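Side-chain contacts in putative iron-regulated protein A (PDB 4ECG), which binds calcium and, as an imelysin-like member of peptidase family M75, is putatively an iron-regulated metallopeptidase of the bacterial envelope: residues Leu45-Asp50 with Gly301-Asp306; Val84-Glu89 with Tyr288-Val293; Gln90-Leu95 with Ser107-Pro112; Leu231-Asn234 with Gly238-Gly241; Asn283-Tyr288 with Asn342-Pro347. All blocks are in the same frame, centred on the assembly; numbering follows the deposited sequence.

Interaction 1: residues Leu45-Asp50 with Gly301-Asp306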
# COMPACT_ATOMS: atom_id res chain seq x y z
N LEU A 45 13.69 -4.11 0.06
CA LEU A 45 14.50 -3.57 -1.02
C LEU A 45 14.03 -4.11 -2.40
O LEU A 45 13.90 -3.33 -3.33
CB LEU A 45 16.02 -3.81 -0.82
CG LEU A 45 16.82 -2.88 0.12
CD1 LEU A 45 18.27 -3.35 0.28
CD2 LEU A 45 16.81 -1.46 -0.40
N PRO A 46 13.74 -5.41 -2.53
CA PRO A 46 13.24 -5.88 -3.86
C PRO A 46 11.84 -5.37 -4.23
O PRO A 46 11.61 -5.06 -5.37
CB PRO A 46 13.23 -7.39 -3.72
CG PRO A 46 14.17 -7.70 -2.63
CD PRO A 46 14.08 -6.55 -1.67
N THR A 47 10.94 -5.21 -3.28
CA THR A 47 9.62 -4.66 -3.60
C THR A 47 9.80 -3.25 -4.16
O THR A 47 9.19 -2.88 -5.15
CB THR A 47 8.69 -4.66 -2.38
OG1 THR A 47 8.42 -6.00 -1.90
CG2 THR A 47 7.39 -3.96 -2.69
N TYR A 48 10.66 -2.48 -3.54
CA TYR A 48 10.85 -1.10 -3.92
C TYR A 48 11.62 -1.02 -5.22
O TYR A 48 11.38 -0.17 -6.03
CB TYR A 48 11.60 -0.38 -2.79
CG TYR A 48 10.80 -0.06 -1.54
CD1 TYR A 48 9.48 0.30 -1.61
CD2 TYR A 48 11.38 -0.05 -0.30
CE1 TYR A 48 8.73 0.63 -0.46
CE2 TYR A 48 10.65 0.27 0.86
CZ TYR A 48 9.32 0.64 0.77
OH TYR A 48 8.57 0.97 1.88
N LYS A 49 12.57 -1.91 -5.43
CA LYS A 49 13.31 -1.96 -6.70
C LYS A 49 12.37 -2.28 -7.86
O LYS A 49 12.49 -1.74 -8.94
CB LYS A 49 14.46 -2.99 -6.60
CG LYS A 49 15.14 -3.47 -7.88
CD LYS A 49 16.17 -2.48 -8.44
CE LYS A 49 17.06 -3.10 -9.54
NZ LYS A 49 17.98 -4.20 -9.06
N ASP A 50 11.44 -3.19 -7.63
CA ASP A 50 10.48 -3.59 -8.65
C ASP A 50 9.59 -2.39 -8.89
O ASP A 50 9.23 -2.09 -10.03
CB ASP A 50 9.65 -4.80 -8.16
CG ASP A 50 8.55 -5.28 -9.14
OD1 ASP A 50 8.80 -5.38 -10.38
OD2 ASP A 50 7.43 -5.63 -8.65
N GLY A 301 8.89 -14.13 4.69
CA GLY A 301 10.28 -13.76 4.42
C GLY A 301 10.73 -13.78 2.98
O GLY A 301 11.90 -13.96 2.73
N GLY A 302 9.81 -13.57 2.05
CA GLY A 302 10.17 -13.36 0.64
C GLY A 302 8.95 -12.92 -0.18
O GLY A 302 7.82 -13.15 0.23
N ARG A 303 9.15 -12.27 -1.31
CA ARG A 303 7.98 -11.97 -2.18
C ARG A 303 7.29 -13.26 -2.70
O ARG A 303 7.95 -14.21 -3.14
CB ARG A 303 8.38 -11.11 -3.35
CG ARG A 303 9.12 -9.83 -3.00
CD ARG A 303 9.14 -8.96 -4.24
NE ARG A 303 7.77 -8.47 -4.53
CZ ARG A 303 7.42 -7.61 -5.49
NH1 ARG A 303 8.32 -7.10 -6.29
NH2 ARG A 303 6.16 -7.26 -5.65
N ASP A 304 5.96 -13.31 -2.59
CA ASP A 304 5.17 -14.41 -3.13
C ASP A 304 5.47 -15.76 -2.43
O ASP A 304 5.05 -16.80 -2.90
CB ASP A 304 5.35 -14.53 -4.67
CG ASP A 304 4.63 -13.38 -5.47
OD1 ASP A 304 3.67 -12.74 -4.93
OD2 ASP A 304 5.00 -13.16 -6.66
N LEU A 305 6.16 -15.72 -1.29
CA LEU A 305 6.35 -16.94 -0.53
C LEU A 305 5.11 -17.28 0.32
O LEU A 305 4.30 -16.43 0.67
CB LEU A 305 7.58 -16.84 0.37
CG LEU A 305 8.94 -16.63 -0.31
CD1 LEU A 305 10.10 -16.87 0.67
CD2 LEU A 305 9.07 -17.51 -1.56
N ASP A 306 4.99 -18.54 0.67
CA ASP A 306 3.94 -19.01 1.56
C ASP A 306 4.50 -20.08 2.50
O ASP A 306 5.70 -20.32 2.50
CB ASP A 306 2.73 -19.49 0.75
CG ASP A 306 3.00 -20.75 -0.06
OD1 ASP A 306 3.94 -21.54 0.23
OD2 ASP A 306 2.20 -20.97 -0.96
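Arg303 reaches out of its loop to Asp50 on helix 29-68, and its NH1 gives OD2 of Asp50 a salt bridge at 2.9 Å. The hydrogen bond within it is nearly straight, 165° at the hydrogen. OD2 lies close to the guanidinium plane, but the nitrogen stands above the carboxylate plane, so the two flat groups are turned 53° apart instead of making a flat two-point pair. A bend at chi3 (69°) in an otherwise stretched Arg303 chain brings the group round to the helix. On the way its CD passes Pro46 CB at 4.4 Å, and one guanidinium face receives Thr47, with OG1 3.7 Å from Arg303 NE. That hydroxyl is engaged elsewhere: it hydrogen-bonds to Val43 O one turn back in its own helix. Other polar atoms have partners outside the pair. Arg303 NH2 donates to Gln90 OE1, and Asp50 OD1 forms a salt bridge with Lys54, so the carboxylate has two cationic partners, which would probably favour its charged form. Asp304 N is taken up by Asn297 OD1. The start of the loop is shaped by a type II beta turn from Gly302 to Leu305, closed by a weak 3.4 Å bond from Leu305 N to Gly302 O. The arrangement is an arginine on a beta turn beyond a helix end, tied by a salt bridge to the side of a long helix in a mainly helical fold.

Interaction 2: residues Val84-Glu89 with Tyr288-Val293; sequences VRVPWE and YKNNIV
Beside the first calcium site, two helices meet through Asn291 and Glu89, a known residue of that site that carries no bond to the ion in this model. The amide of Asn291 lies alongside the glutamate side chain, the two pointing the same way, and its single ND2 serves both ends of the residue. It donates to the backbone O of Glu89 at 3.0 Å, with the acceptor close to the amide plane. The second bond goes to Glu89 OE1, also 3.0 Å but more bent (144°) and entering from above the carboxylate plane. A turn at chi2 (-62°) folds the Glu89 chain back far enough for one nitrogen to bridge carboxylate and carbonyl. The axes of 84-89 and 288-293, on helices 71-89 and 284-300, cross at -47° with a closest approach of 8.5 Å, in the buried core of the helical imelysin fold. Asn290 CB rests on Glu89 CB at 3.8 Å, and Val86 CG1 touches Asn290 ND2 at 3.9 Å. Asn290 OD1 accepts from Gln90, while Asn291 OD1 accepts from Lys250. Arg85 NH2 stands 3.3 Å from Glu89 OE2, which lies over the guanidinium face, a purely electrostatic pairing. Arg85 also forms salt bridges to Asp109 and Asp287.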
# COMPACT_ATOMS: atom_id res chain seq x y z
N VAL A 84 2.64 -0.76 -11.83
CA VAL A 84 3.45 -0.10 -10.79
C VAL A 84 2.71 -0.10 -9.46
O VAL A 84 3.32 -0.10 -8.39
CB VAL A 84 3.98 1.33 -11.18
CG1 VAL A 84 2.92 2.41 -11.20
CG2 VAL A 84 5.07 1.72 -10.23
N ARG A 85 1.39 -0.11 -9.53
CA ARG A 85 0.62 -0.12 -8.33
C ARG A 85 0.68 -1.44 -7.54
O ARG A 85 0.42 -1.43 -6.35
CB ARG A 85 -0.84 0.24 -8.64
CG ARG A 85 -1.60 0.58 -7.37
CD ARG A 85 -2.80 1.44 -7.61
NE ARG A 85 -3.48 1.70 -6.35
CZ ARG A 85 -3.23 2.72 -5.54
NH1 ARG A 85 -2.33 3.63 -5.81
NH2 ARG A 85 -3.92 2.83 -4.43
N VAL A 86 0.99 -2.56 -8.20
CA VAL A 86 1.10 -3.86 -7.51
C VAL A 86 2.16 -3.75 -6.43
O VAL A 86 1.83 -3.90 -5.26
CB VAL A 86 1.26 -5.06 -8.46
CG1 VAL A 86 1.50 -6.37 -7.69
CG2 VAL A 86 0.03 -5.19 -9.39
N PRO A 87 3.38 -3.37 -6.78
CA PRO A 87 4.42 -3.40 -5.73
C PRO A 87 4.24 -2.32 -4.69
O PRO A 87 4.61 -2.52 -3.54
CB PRO A 87 5.74 -3.24 -6.50
CG PRO A 87 5.36 -2.71 -7.81
CD PRO A 87 3.97 -3.25 -8.11
N TRP A 88 3.66 -1.20 -5.08
CA TRP A 88 3.41 -0.17 -4.13
C TRP A 88 2.42 -0.67 -3.09
O TRP A 88 2.60 -0.46 -1.91
CB TRP A 88 2.90 1.10 -4.80
CG TRP A 88 2.30 2.09 -3.84
CD1 TRP A 88 0.99 2.48 -3.77
CD2 TRP A 88 2.96 2.83 -2.76
NE1 TRP A 88 0.80 3.37 -2.78
CE2 TRP A 88 1.95 3.63 -2.14
CE3 TRP A 88 4.25 2.90 -2.29
CZ2 TRP A 88 2.20 4.44 -1.06
CZ3 TRP A 88 4.51 3.73 -1.20
CH2 TRP A 88 3.51 4.47 -0.59
N GLU A 89 1.35 -1.33 -3.52
CA GLU A 89 0.36 -1.76 -2.55
C GLU A 89 0.89 -2.97 -1.77
O GLU A 89 0.53 -3.16 -0.62
CB GLU A 89 -0.96 -2.10 -3.24
CG GLU A 89 -1.74 -0.95 -3.79
CD GLU A 89 -2.19 0.05 -2.74
OE1 GLU A 89 -3.06 -0.24 -1.91
OE2 GLU A 89 -1.66 1.16 -2.75
N TYR A 288 -6.57 -4.05 -2.25
CA TYR A 288 -6.75 -4.57 -0.90
C TYR A 288 -6.09 -5.93 -0.72
O TYR A 288 -5.43 -6.16 0.29
CB TYR A 288 -8.21 -4.63 -0.48
CG TYR A 288 -9.08 -3.39 -0.74
CD1 TYR A 288 -8.56 -2.12 -0.72
CD2 TYR A 288 -10.42 -3.54 -0.97
CE1 TYR A 288 -9.37 -1.00 -0.95
CE2 TYR A 288 -11.24 -2.43 -1.19
CZ TYR A 288 -10.69 -1.17 -1.21
OH TYR A 288 -11.51 -0.12 -1.50
N LYS A 289 -6.28 -6.82 -1.69
CA LYS A 289 -5.57 -8.07 -1.76
C LYS A 289 -4.07 -7.84 -1.70
O LYS A 289 -3.34 -8.57 -0.98
CB LYS A 289 -5.95 -8.86 -3.05
CG LYS A 289 -5.14 -10.13 -3.31
CD LYS A 289 -5.01 -10.46 -4.80
CE LYS A 289 -3.85 -9.72 -5.44
NZ LYS A 289 -3.85 -9.87 -6.91
N ASN A 290 -3.57 -6.86 -2.48
CA ASN A 290 -2.11 -6.67 -2.50
C ASN A 290 -1.59 -6.18 -1.13
O ASN A 290 -0.52 -6.60 -0.70
CB ASN A 290 -1.66 -5.80 -3.66
CG ASN A 290 -1.62 -6.56 -4.98
OD1 ASN A 290 -1.11 -7.70 -5.03
ND2 ASN A 290 -2.06 -5.90 -6.06
N ASN A 291 -2.35 -5.32 -0.46
CA ASN A 291 -2.03 -4.95 0.90
C ASN A 291 -1.89 -6.14 1.87
O ASN A 291 -1.06 -6.13 2.80
CB ASN A 291 -3.11 -4.06 1.47
CG ASN A 291 -3.25 -2.72 0.79
OD1 ASN A 291 -4.34 -2.14 0.81
ND2 ASN A 291 -2.16 -2.21 0.20
N ILE A 292 -2.69 -7.18 1.69
CA ILE A 292 -2.55 -8.34 2.57
C ILE A 292 -1.41 -9.21 2.05
O ILE A 292 -0.71 -9.80 2.83
CB ILE A 292 -3.86 -9.10 2.69
CG1 ILE A 292 -4.97 -8.14 3.16
CG2 ILE A 292 -3.70 -10.29 3.62
CD1 ILE A 292 -4.72 -7.39 4.48
N VAL A 293 -1.14 -9.23 0.74
CA VAL A 293 0.04 -9.95 0.21
C VAL A 293 1.30 -9.33 0.84
O VAL A 293 2.23 -10.02 1.17
CB VAL A 293 0.09 -10.04 -1.36
CG1 VAL A 293 1.37 -10.69 -1.87
CG2 VAL A 293 -1.01 -10.91 -1.87

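Interaction 3: residues Gln90-Leu95 with Ser107-Pro112; sequences QSEAFL and SLDSWP. With CA (calcium ion), chain F; CA (calcium ion), chain K.
A calcium site in the middle of the protein joins Glu92 to Asp109, two acidic residues whose backbones stay far apart, with CA atoms 11.5 Å from each other. Both carboxylates bind the ion, Glu92 through OE2 at 2.8 Å and Asp109 through OD2 at 2.5 Å. Each acid uses one oxygen. The two side chains come in at about a right angle, and their carboxylate planes are turned 80° apart. Glu92 gets there by running extended beyond CG (chi2 -160°), so the loop after helix 71-89 can stand back from the metal. The two coordinating oxygens lie 4.1 Å apart, a like-charge approach that the calcium presumably compensates. A second shell steadies Asp109: Trp88 NE1 donates to the metal-bound OD2, and Arg85 NH1 makes a salt bridge to OD1. Glu89 and Glu277, seen as further residues of this calcium site, lie close by without a modelled bond to the ion.

Two residues beyond Asp109, the chain serves another calcium with a backbone atom, Trp111 O, at 2.3 Å. Three waters are also bound to it, one of them also held weakly by Trp111 N. The indole of Trp111 has Pro112 CB centred over one face at 4.2 Å, brought there by the cis peptide between them, and meets His149 edge-to-face. Carboxylates drawn from separate parts of the chain around one cation are typical of calcium sites, here near the centre of the chain.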
# COMPACT_ATOMS: atom_id res chain seq x y z
N GLN A 90 1.74 -3.78 -2.41
CA GLN A 90 2.46 -4.86 -1.76
C GLN A 90 3.51 -4.37 -0.78
O GLN A 90 4.22 -5.18 -0.16
CB GLN A 90 3.06 -5.84 -2.79
CG GLN A 90 1.95 -6.61 -3.52
CD GLN A 90 2.43 -7.78 -4.35
OE1 GLN A 90 3.60 -7.97 -4.56
NE2 GLN A 90 1.49 -8.55 -4.85
N SER A 91 3.58 -3.05 -0.56
CA SER A 91 4.58 -2.49 0.34
C SER A 91 3.98 -1.80 1.53
O SER A 91 4.72 -1.24 2.35
CB SER A 91 5.49 -1.52 -0.41
OG SER A 91 4.90 -0.25 -0.51
N GLU A 92 2.67 -1.87 1.67
CA GLU A 92 1.99 -1.15 2.74
C GLU A 92 2.12 -1.81 4.11
O GLU A 92 1.72 -1.19 5.12
CB GLU A 92 0.53 -0.83 2.40
CG GLU A 92 0.43 0.29 1.34
CD GLU A 92 -0.93 1.00 1.26
OE1 GLU A 92 -1.62 1.14 2.30
OE2 GLU A 92 -1.27 1.47 0.14
N ALA A 93 2.70 -3.02 4.17
CA ALA A 93 2.99 -3.64 5.49
C ALA A 93 4.26 -3.05 6.08
O ALA A 93 4.57 -3.31 7.24
CB ALA A 93 3.10 -5.17 5.39
N PHE A 94 4.99 -2.25 5.28
CA PHE A 94 6.17 -1.58 5.74
C PHE A 94 6.29 -0.10 5.28
O PHE A 94 7.21 0.30 4.56
CB PHE A 94 7.42 -2.39 5.39
CG PHE A 94 7.45 -2.95 4.00
CD1 PHE A 94 6.86 -4.15 3.72
CD2 PHE A 94 8.12 -2.29 3.00
CE1 PHE A 94 6.95 -4.71 2.43
CE2 PHE A 94 8.19 -2.82 1.74
CZ PHE A 94 7.61 -4.03 1.45
N LEU A 95 5.35 0.70 5.76
CA LEU A 95 5.33 2.13 5.48
C LEU A 95 6.24 2.86 6.47
O LEU A 95 6.47 4.07 6.33
CB LEU A 95 3.92 2.70 5.60
CG LEU A 95 3.03 2.39 4.41
CD1 LEU A 95 1.60 2.65 4.85
CD2 LEU A 95 3.49 3.24 3.20
N SER A 107 2.47 11.80 -0.45
CA SER A 107 2.87 12.47 -1.67
C SER A 107 2.48 11.63 -2.89
O SER A 107 2.04 12.16 -3.89
CB SER A 107 4.36 12.77 -1.66
OG SER A 107 4.71 13.58 -2.78
N LEU A 108 2.62 10.32 -2.77
CA LEU A 108 2.40 9.37 -3.85
C LEU A 108 0.94 8.99 -4.01
O LEU A 108 0.56 8.56 -5.08
CB LEU A 108 3.16 8.07 -3.55
CG LEU A 108 4.60 7.98 -4.04
CD1 LEU A 108 5.29 6.85 -3.30
CD2 LEU A 108 4.61 7.77 -5.58
N ASP A 109 0.11 9.10 -2.95
CA ASP A 109 -1.11 8.30 -2.95
C ASP A 109 -2.20 8.85 -2.04
O ASP A 109 -2.90 8.10 -1.36
CB ASP A 109 -0.74 6.85 -2.57
CG ASP A 109 -1.80 5.79 -3.00
OD1 ASP A 109 -2.54 5.96 -4.00
OD2 ASP A 109 -1.83 4.72 -2.31
N SER A 110 -2.41 10.16 -2.10
CA SER A 110 -3.49 10.75 -1.33
C SER A 110 -4.87 10.40 -1.90
O SER A 110 -5.09 10.39 -3.12
CB SER A 110 -3.31 12.27 -1.19
OG SER A 110 -2.12 12.59 -0.49
N TRP A 111 -5.79 10.13 -0.98
CA TRP A 111 -7.20 9.94 -1.27
C TRP A 111 -8.03 10.44 -0.09
O TRP A 111 -7.64 10.26 1.09
CB TRP A 111 -7.46 8.45 -1.49
CG TRP A 111 -8.86 8.16 -1.93
CD1 TRP A 111 -9.90 7.66 -1.16
CD2 TRP A 111 -9.44 8.39 -3.25
NE1 TRP A 111 -11.06 7.60 -1.90
CE2 TRP A 111 -10.85 8.03 -3.15
CE3 TRP A 111 -8.97 8.93 -4.43
CZ2 TRP A 111 -11.71 8.15 -4.22
CZ3 TRP A 111 -9.84 9.05 -5.51
CH2 TRP A 111 -11.17 8.65 -5.42
N PRO A 112 -9.16 11.12 -0.37
CA PRO A 112 -9.64 11.57 -1.69
C PRO A 112 -8.88 12.81 -2.20
O PRO A 112 -7.99 13.33 -1.53
CB PRO A 112 -11.11 11.94 -1.43
CG PRO A 112 -11.12 12.35 -0.00
CD PRO A 112 -10.09 11.50 0.70
CA CA F . -3.15 3.31 -0.66
CA CA K . -7.10 9.81 3.32
O HOH W 1 -5.53 11.30 2.27
O HOH W 2 -9.51 9.64 3.73
O HOH W 3 -5.80 8.21 2.00

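Interaction 4: residues Leu231-Asn234 with Gly238-Gly241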
# COMPACT_ATOMS: atom_id res chain seq x y z
N LEU A 231 8.97 -3.22 14.95
CA LEU A 231 8.69 -2.28 13.86
C LEU A 231 7.97 -2.97 12.70
O LEU A 231 7.01 -2.42 12.13
CB LEU A 231 10.00 -1.63 13.37
CG LEU A 231 9.96 -0.33 12.60
CD1 LEU A 231 9.22 0.74 13.39
CD2 LEU A 231 11.37 0.07 12.27
N MSE A 232 8.43 -4.17 12.35
CA MSE A 232 7.85 -4.91 11.22
C MSE A 232 6.39 -5.17 11.51
O MSE A 232 5.58 -5.10 10.61
CB MSE A 232 8.54 -6.27 10.97
CG MSE A 232 10.01 -6.23 10.45
SE MSE A 232 10.88 -7.95 10.49
CE MSE A 232 9.78 -8.87 9.21
N LEU A 233 6.07 -5.50 12.78
CA LEU A 233 4.73 -5.98 13.17
C LEU A 233 3.78 -4.85 13.55
O LEU A 233 2.58 -5.07 13.69
CB LEU A 233 4.82 -6.95 14.34
CG LEU A 233 5.30 -8.35 13.93
CD1 LEU A 233 6.02 -9.04 15.08
CD2 LEU A 233 4.13 -9.19 13.44
N ASN A 234 4.29 -3.62 13.65
CA ASN A 234 3.60 -2.55 14.36
C ASN A 234 2.31 -2.07 13.72
O ASN A 234 2.13 -2.19 12.50
CB ASN A 234 4.54 -1.33 14.63
CG ASN A 234 4.52 -0.30 13.52
OD1 ASN A 234 3.68 0.63 13.51
ND2 ASN A 234 5.48 -0.42 12.59
N GLY A 238 3.22 -0.69 10.27
CA GLY A 238 3.69 -2.02 9.94
C GLY A 238 2.59 -3.02 9.62
O GLY A 238 1.51 -2.66 9.16
N MSE A 239 2.86 -4.30 9.87
CA MSE A 239 1.93 -5.35 9.44
C MSE A 239 0.51 -5.17 10.04
O MSE A 239 -0.45 -5.19 9.29
CB MSE A 239 2.50 -6.74 9.71
CG MSE A 239 3.74 -7.04 8.83
SE MSE A 239 4.96 -8.29 9.67
CE MSE A 239 4.07 -9.87 9.02
N ALA A 240 0.41 -4.93 11.35
CA ALA A 240 -0.91 -4.78 11.97
C ALA A 240 -1.58 -3.49 11.55
O ALA A 240 -2.79 -3.39 11.53
CB ALA A 240 -0.82 -4.89 13.49
N GLY A 241 -0.81 -2.50 11.14
CA GLY A 241 -1.41 -1.24 10.67
C GLY A 241 -2.23 -1.49 9.43
O GLY A 241 -3.39 -1.01 9.33
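Gly238 and Asn234 close a tight helix-loop-helix corner, where helix 225-233 ends and helix 239-259 begins after a five-residue link. At Gly238, the N-cap of the second helix, the amide makes a weak, strongly bent bond to Asn234 O, while CA packs 3.7 Å from Met232 O, a position hemmed in by carbonyls. Met239, modelled as selenomethionine, follows: its N donates to Met232 O at 2.9 Å, a much straighter bond. Its side chain bends at chi3 (87°), and SE settles 4.0 Å from Leu233 CD2 and 4.3 Å from CB of Met232, another selenomethionine, with Met232 O nearer, at 3.4 Å. Leu315 and Leu372, from helices 315-322 and 355-377, touch this apolar patch. Ala240 N comes next, reaching Leu233 O at 3.2 Å from well above the carbonyl plane. Gly241 N then takes Asn234 O at 3.3 Å. Three successive carbonyls at the end of one helix thus accept from three successive amides in the first turn of the next, each helix end meeting some of the other's backbone needs. The Asn234 side chain folds back over its own helix end, ND2 donating in plane to a lone pair of Leu231 O at 2.6 Å.

Interaction 5: residues Asn283-Tyr288 with Asn342-Pro347; sequences NSLDDY and NAIGYP
Leu285 supplies nearly all of the first segment's share of this contact, lodging its two methyl groups in the bend that follows helix 324-343. The close side is where the fork meets the backbone. CD1 lies 3.5 Å from Ile344 O and 3.6 Å from Gly345 O, with the chain curving round it, while CD2 turns to the side chain of Ile344 and meets CB at 4.0 Å. Chi1 of -64° sets CG beside the backbone N of Leu285, and an extended chi2 (172°) spreads the fork so that each methyl has its own partner. What is joined is the first turn of helix 284-300 and the loop that follows helix 324-343, two neighbouring elements of the helical imelysin fold. Gly345 N also hydrogen-bonds to Asp354 OD2.

Toward solvent the contact thins out. Tyr346 is exposed and gives Leu285 CD1 little more than its CB, at 4.2 Å, the methyl lying at the edge of the ring near its plane. Pro347 CB sits over the centre of a face of that ring, 4.0 Å above it, across a cis peptide. The inner flank of the same helix turn is polar instead: Asn283 ND2 donates to Asp287 OD1 at 2.8 Å, an oxygen that also forms a salt bridge with Arg85.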
# COMPACT_ATOMS: atom_id res chain seq x y z
N ASN A 283 -9.61 -0.68 -9.37
CA ASN A 283 -8.43 -1.39 -8.92
C ASN A 283 -8.54 -1.66 -7.44
O ASN A 283 -7.58 -2.07 -6.83
CB ASN A 283 -7.14 -0.59 -9.25
CG ASN A 283 -5.95 -1.48 -9.68
OD1 ASN A 283 -5.90 -2.03 -10.81
ND2 ASN A 283 -4.94 -1.53 -8.82
N SER A 284 -9.71 -1.50 -6.87
CA SER A 284 -9.79 -1.44 -5.41
C SER A 284 -9.51 -2.79 -4.77
O SER A 284 -8.63 -2.91 -3.87
CB SER A 284 -11.15 -0.92 -4.99
OG SER A 284 -11.54 0.13 -5.88
N LEU A 285 -10.23 -3.81 -5.23
CA LEU A 285 -10.02 -5.18 -4.73
C LEU A 285 -8.62 -5.70 -4.98
O LEU A 285 -8.08 -6.36 -4.12
CB LEU A 285 -11.07 -6.16 -5.27
CG LEU A 285 -12.52 -5.84 -4.82
CD1 LEU A 285 -13.52 -6.73 -5.56
CD2 LEU A 285 -12.66 -5.92 -3.30
N ASP A 286 -8.02 -5.41 -6.12
CA ASP A 286 -6.59 -5.78 -6.32
C ASP A 286 -5.71 -5.06 -5.27
O ASP A 286 -4.82 -5.66 -4.66
CB ASP A 286 -6.05 -5.43 -7.74
CG ASP A 286 -6.50 -6.39 -8.81
OD1 ASP A 286 -6.44 -7.62 -8.60
OD2 ASP A 286 -6.87 -5.90 -9.90
N ASP A 287 -5.98 -3.78 -5.03
CA ASP A 287 -5.23 -3.04 -4.01
C ASP A 287 -5.34 -3.75 -2.67
O ASP A 287 -4.33 -4.05 -2.03
CB ASP A 287 -5.72 -1.62 -3.85
CG ASP A 287 -5.43 -0.71 -5.09
OD1 ASP A 287 -4.68 -1.10 -6.02
OD2 ASP A 287 -5.97 0.42 -5.09
N TYR A 288 -6.57 -4.05 -2.25
CA TYR A 288 -6.75 -4.57 -0.90
C TYR A 288 -6.09 -5.93 -0.72
O TYR A 288 -5.43 -6.16 0.29
CB TYR A 288 -8.21 -4.63 -0.48
CG TYR A 288 -9.08 -3.39 -0.74
CD1 TYR A 288 -8.56 -2.12 -0.72
CD2 TYR A 288 -10.42 -3.54 -0.97
CE1 TYR A 288 -9.37 -1.00 -0.95
CE2 TYR A 288 -11.24 -2.43 -1.19
CZ TYR A 288 -10.69 -1.17 -1.21
OH TYR A 288 -11.51 -0.12 -1.50
N ASN A 342 -10.89 -11.51 -2.12
CA ASN A 342 -11.13 -11.96 -3.50
C ASN A 342 -12.59 -12.40 -3.80
O ASN A 342 -13.02 -12.36 -4.93
CB ASN A 342 -10.20 -13.13 -3.89
CG ASN A 342 -8.73 -12.73 -4.05
OD1 ASN A 342 -8.41 -11.57 -4.20
ND2 ASN A 342 -7.84 -13.72 -3.98
N ALA A 343 -13.33 -12.83 -2.79
CA ALA A 343 -14.70 -13.30 -2.98
C ALA A 343 -15.68 -12.12 -3.07
O ALA A 343 -16.83 -12.32 -3.52
CB ALA A 343 -15.11 -14.28 -1.85
N ILE A 344 -15.27 -10.93 -2.63
CA ILE A 344 -16.14 -9.72 -2.79
C ILE A 344 -16.39 -9.46 -4.26
O ILE A 344 -15.50 -9.61 -5.11
CB ILE A 344 -15.59 -8.41 -2.13
CG1 ILE A 344 -15.46 -8.60 -0.60
CG2 ILE A 344 -16.52 -7.23 -2.42
CD1 ILE A 344 -14.55 -7.64 0.10
N GLY A 345 -17.62 -9.06 -4.54
CA GLY A 345 -18.05 -8.83 -5.90
C GLY A 345 -17.29 -7.71 -6.57
O GLY A 345 -17.12 -6.66 -6.02
N TYR A 346 -16.88 -7.94 -7.81
CA TYR A 346 -16.07 -7.02 -8.58
C TYR A 346 -16.90 -6.29 -9.59
O TYR A 346 -17.76 -6.89 -10.25
CB TYR A 346 -14.97 -7.80 -9.33
CG TYR A 346 -14.21 -6.98 -10.36
CD1 TYR A 346 -13.07 -6.27 -10.00
CD2 TYR A 346 -14.64 -6.90 -11.69
CE1 TYR A 346 -12.37 -5.54 -10.96
CE2 TYR A 346 -13.94 -6.16 -12.64
CZ TYR A 346 -12.82 -5.49 -12.26
OH TYR A 346 -12.13 -4.79 -13.17
N PRO A 347 -16.63 -4.99 -9.77
CA PRO A 347 -15.69 -4.19 -9.00
C PRO A 347 -16.36 -3.80 -7.69
O PRO A 347 -17.58 -3.81 -7.62
CB PRO A 347 -15.53 -2.97 -9.89
CG PRO A 347 -16.91 -2.76 -10.46
CD PRO A 347 -17.45 -4.16 -10.67

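Overall arrangement
Interaction 3 lies about 4 Å from the centre of the chain, with interaction 2 beside it, their centres about 9 Å apart; together they supply most residues of the first calcium site. Gln90 bonds outward to Asn290 of interaction 2 and Arg303 of interaction 1. Interactions 2 and 5 share Tyr288 and helix 284-300, and Arg85 links them through Asp287. Interaction 4 touches interaction 3 where Met239 meets Ala93. Along the chain, interactions 3 and 4 fall between the segments of interaction 2, and these between those of interaction 1; interaction 5 crosses both 1 and 2. Interactions 2 and 3 thus bring distant parts of the chain to the metal, with interactions 1, 4 and 5 packed around them.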